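Local atomic coordinates of ATP-dependent Clp protease adapter protein CLPS1, chloroplastic (Arabidopsis thaliana, PDB entry 7D34), a protein that acts as a small adapter that modulates the ClpC chaperones and probably helps select substrates for the plastid Clp protease. Residues A[17-22]-A[69-74]. Sequence-based numbering, arbitrary orientation.
Sequences REYVVQ and NGLLSS. With PHE (phenylalanine), chain D.
Y19 and V20, on helix 17-27 of this ClpS domain, meet the turn 69-71, where a Schellman motif with G70 as its positive-phi C-prime residue ends helix 56-68 and leads into strand 72-77. The Y19 side chain starts with CB directed toward that turn, and CG lies anti to the backbone N (chi1 -178°), which extends the ring from the helix across to the loop. Farther out, CE2 touches CD2 of L71 obliquely at 4.3 Å. The same CE2 comes within 3.2 Å of the backbone O of N69, and CZ also approaches that oxygen. At the tip, OH donates to N69 O at 2.6 Å; the acceptor lies in the plane of the phenol ring, whereas the hydroxyl is tilted 21° from the carbonyl plane. A phenylalanine in place of Y19 would probably leave the N69 carbonyl without this donor and the ring without its anchor to the loop. The N69 amide is engaged elsewhere: OD1 with K26, ND2 with the Q65 carbonyl. L71 also links Y19 to the N-degron pocket, since its CD2 lies 4.4 Å from CG2 of V20. That same V20 methyl packs against CE1 and CD1 of the bound phenylalanine, with CG2 to CD1 at 3.5 Å.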
ATOM      1  N   ARG A  17      -1.519   9.944  14.436  1.00 27.02           N
ATOM      2  CA  ARG A  17      -0.476   9.181  13.756  1.00 26.56           C
ATOM      3  C   ARG A  17       0.216   8.213  14.705  1.00 27.36           C
ATOM      4  O   ARG A  17       0.425   7.051  14.365  1.00 23.05           O
ATOM      5  CB  ARG A  17       0.557  10.102  13.106  1.00 24.77           C
ATOM      6  CG  ARG A  17      -0.001  11.097  12.084  1.00 26.63           C
ATOM      7  CD  ARG A  17       1.050  12.155  11.799  1.00 28.48           C
ATOM      8  NE  ARG A  17       2.024  11.640  10.824  1.00 26.83           N
ATOM      9  CZ  ARG A  17       1.775  11.447   9.531  1.00 28.46           C
ATOM     10  NH1 ARG A  17       2.725  10.957   8.742  1.00 29.61           N
ATOM     11  NH2 ARG A  17       0.569  11.727   9.042  1.00 28.27           N
ATOM     12  N   GLU A  18       0.550   8.665  15.910  1.00 25.07           N
ATOM     13  CA  GLU A  18       1.294   7.823  16.841  1.00 25.20           C
ATOM     14  C   GLU A  18       0.436   6.655  17.300  1.00 23.10           C
ATOM     15  O   GLU A  18       0.939   5.543  17.461  1.00 21.68           O
ATOM     16  CB  GLU A  18       1.793   8.603  18.071  1.00 27.95           C
ATOM     17  CG  GLU A  18       2.602   7.686  18.996  1.00 32.59           C
ATOM     18  CD  GLU A  18       3.139   8.371  20.245  1.00 38.06           C
ATOM     19  OE1 GLU A  18       2.594   9.439  20.616  1.00 35.52           O
ATOM     20  OE2 GLU A  18       4.122   7.850  20.827  1.00 37.38           O
ATOM     21  N   TYR A  19      -0.861   6.895  17.538  1.00 26.85           N
ATOM     22  CA  TYR A  19      -1.749   5.797  17.925  1.00 27.38           C
ATOM     23  C   TYR A  19      -1.825   4.727  16.840  1.00 24.12           C
ATOM     24  O   TYR A  19      -1.769   3.529  17.140  1.00 20.42           O
ATOM     25  CB  TYR A  19      -3.170   6.298  18.224  1.00 22.68           C
ATOM     26  CG  TYR A  19      -4.109   5.196  18.684  1.00 27.93           C
ATOM     27  CD1 TYR A  19      -3.915   4.577  19.904  1.00 31.03           C
ATOM     28  CD2 TYR A  19      -5.157   4.756  17.874  1.00 26.67           C
ATOM     29  CE1 TYR A  19      -4.757   3.574  20.316  1.00 30.29           C
ATOM     30  CE2 TYR A  19      -5.980   3.769  18.263  1.00 26.76           C
ATOM     31  CZ  TYR A  19      -5.797   3.173  19.485  1.00 30.64           C
ATOM     32  OH  TYR A  19      -6.666   2.171  19.828  1.00 30.39           O
ATOM     33  N   VAL A  20      -2.000   5.143  15.578  1.00 24.64           N
ATOM     34  CA  VAL A  20      -2.012   4.196  14.462  1.00 22.57           C
ATOM     35  C   VAL A  20      -0.780   3.302  14.526  1.00 22.70           C
ATOM     36  O   VAL A  20      -0.872   2.071  14.402  1.00 27.49           O
ATOM     37  CB  VAL A  20      -2.098   4.939  13.113  1.00 28.84           C
ATOM     38  CG1 VAL A  20      -1.999   3.957  11.969  1.00 28.55           C
ATOM     39  CG2 VAL A  20      -3.373   5.761  12.950  1.00 30.94           C
ATOM     40  N   VAL A  21       0.397   3.906  14.736  1.00 24.75           N
ATOM     41  CA  VAL A  21       1.634   3.132  14.808  1.00 24.20           C
ATOM     42  C   VAL A  21       1.602   2.155  15.971  1.00 25.94           C
ATOM     43  O   VAL A  21       2.034   1.002  15.837  1.00 25.71           O
ATOM     44  CB  VAL A  21       2.833   4.087  14.923  1.00 21.18           C
ATOM     45  CG1 VAL A  21       4.143   3.361  15.072  1.00 25.90           C
ATOM     46  CG2 VAL A  21       2.899   4.881  13.653  1.00 21.03           C
ATOM     47  N   GLN A  22       1.138   2.602  17.142  1.00 24.26           N
ATOM     48  CA  GLN A  22       1.109   1.710  18.303  1.00 22.82           C
ATOM     49  C   GLN A  22       0.196   0.512  18.078  1.00 22.54           C
ATOM     50  O   GLN A  22       0.532  -0.615  18.462  1.00 26.46           O
ATOM     51  CB  GLN A  22       0.704   2.478  19.558  1.00 25.10           C
ATOM     52  CG  GLN A  22       1.702   3.542  19.942  1.00 29.93           C
ATOM     53  CD  GLN A  22       1.202   4.508  21.000  1.00 29.37           C
ATOM     54  OE1 GLN A  22       0.019   4.556  21.310  1.00 33.05           O
ATOM     55  NE2 GLN A  22       2.123   5.270  21.578  1.00 31.72           N
ATOM     56  N   ASN A  69      -9.429  -1.983  17.729  1.00 26.00           N
ATOM     57  CA  ASN A  69      -8.602  -0.929  18.293  1.00 27.33           C
ATOM     58  C   ASN A  69      -8.868   0.422  17.643  1.00 27.10           C
ATOM     59  O   ASN A  69      -8.107   1.358  17.873  1.00 23.29           O
ATOM     60  CB  ASN A  69      -7.123  -1.302  18.160  1.00 29.70           C
ATOM     61  CG  ASN A  69      -6.663  -2.291  19.222  1.00 29.39           C
ATOM     62  OD1 ASN A  69      -6.349  -1.912  20.342  1.00 31.71           O
ATOM     63  ND2 ASN A  69      -6.708  -3.574  18.890  1.00 24.86           N
ATOM     64  N   GLY A  70      -9.905   0.531  16.813  1.00 28.44           N
ATOM     65  CA  GLY A  70     -10.375   1.807  16.307  1.00 31.66           C
ATOM     66  C   GLY A  70      -9.951   2.187  14.902  1.00 27.77           C
ATOM     67  O   GLY A  70     -10.271   3.300  14.464  1.00 29.22           O
ATOM     68  N   LEU A  71      -9.297   1.295  14.166  1.00 24.87           N
ATOM     69  CA  LEU A  71      -8.831   1.605  12.819  1.00 26.24           C
ATOM     70  C   LEU A  71      -9.802   1.072  11.762  1.00 28.90           C
ATOM     71  O   LEU A  71     -10.676   0.252  12.044  1.00 28.43           O
ATOM     72  CB  LEU A  71      -7.431   1.032  12.560  1.00 22.88           C
ATOM     73  CG  LEU A  71      -6.400   1.314  13.659  1.00 24.02           C
ATOM     74  CD1 LEU A  71      -5.014   0.840  13.229  1.00 20.41           C
ATOM     75  CD2 LEU A  71      -6.391   2.762  14.093  1.00 28.11           C
ATOM     76  N   LEU A  72      -9.687   1.615  10.548  1.00 27.00           N
ATOM     77  CA  LEU A  72     -10.463   1.167   9.391  1.00 24.99           C
ATOM     78  C   LEU A  72      -9.629   0.160   8.596  1.00 20.56           C
ATOM     79  O   LEU A  72      -8.518   0.491   8.156  1.00 21.14           O
ATOM     80  CB  LEU A  72     -10.862   2.335   8.494  1.00 25.32           C
ATOM     81  CG  LEU A  72     -11.781   3.382   9.116  1.00 24.84           C
ATOM     82  CD1 LEU A  72     -12.021   4.511   8.156  1.00 26.27           C
ATOM     83  CD2 LEU A  72     -13.103   2.727   9.477  1.00 22.53           C
ATOM     84  N   SER A  73     -10.120  -1.082   8.488  1.00 23.73           N
ATOM     85  CA  SER A  73      -9.381  -2.167   7.853  1.00 29.16           C
ATOM     86  C   SER A  73     -10.300  -3.046   7.009  1.00 26.05           C
ATOM     87  O   SER A  73     -11.480  -3.224   7.319  1.00 27.32           O
ATOM     88  CB  SER A  73      -8.659  -2.997   8.940  1.00 27.22           C
ATOM     89  OG  SER A  73      -7.974  -4.106   8.391  1.00 30.90           O
ATOM     90  N   SER A  74      -9.745  -3.563   5.915  1.00 27.70           N
ATOM     91  CA  SER A  74     -10.429  -4.505   5.037  1.00 25.31           C
ATOM     92  C   SER A  74      -9.496  -5.674   4.737  1.00 26.47           C
ATOM     93  O   SER A  74      -8.279  -5.579   4.911  1.00 24.50           O
ATOM     94  CB  SER A  74     -10.894  -3.812   3.742  1.00 25.56           C
ATOM     95  OG  SER A  74      -9.808  -3.133   3.139  1.00 29.61           O
TER
HETATM   96  N   PHE D 202      -5.010  10.644   8.920  1.00 44.22           N
HETATM   97  CA  PHE D 202      -4.758  10.577  10.390  1.00 41.16           C
HETATM   98  C   PHE D 202      -4.426  11.963  10.952  1.00 38.68           C
HETATM   99  O   PHE D 202      -3.901  12.824  10.234  1.00 42.17           O
HETATM  100  CB  PHE D 202      -3.621   9.588  10.685  1.00 35.59           C
HETATM  101  CG  PHE D 202      -3.817   8.221  10.061  1.00 31.36           C
HETATM  102  CD1 PHE D 202      -4.948   7.464  10.346  1.00 34.15           C
HETATM  103  CD2 PHE D 202      -2.867   7.690   9.199  1.00 27.09           C
HETATM  104  CE1 PHE D 202      -5.129   6.201   9.773  1.00 32.55           C
HETATM  105  CE2 PHE D 202      -3.039   6.431   8.629  1.00 23.32           C
HETATM  106  CZ  PHE D 202      -4.172   5.685   8.920  1.00 25.39           C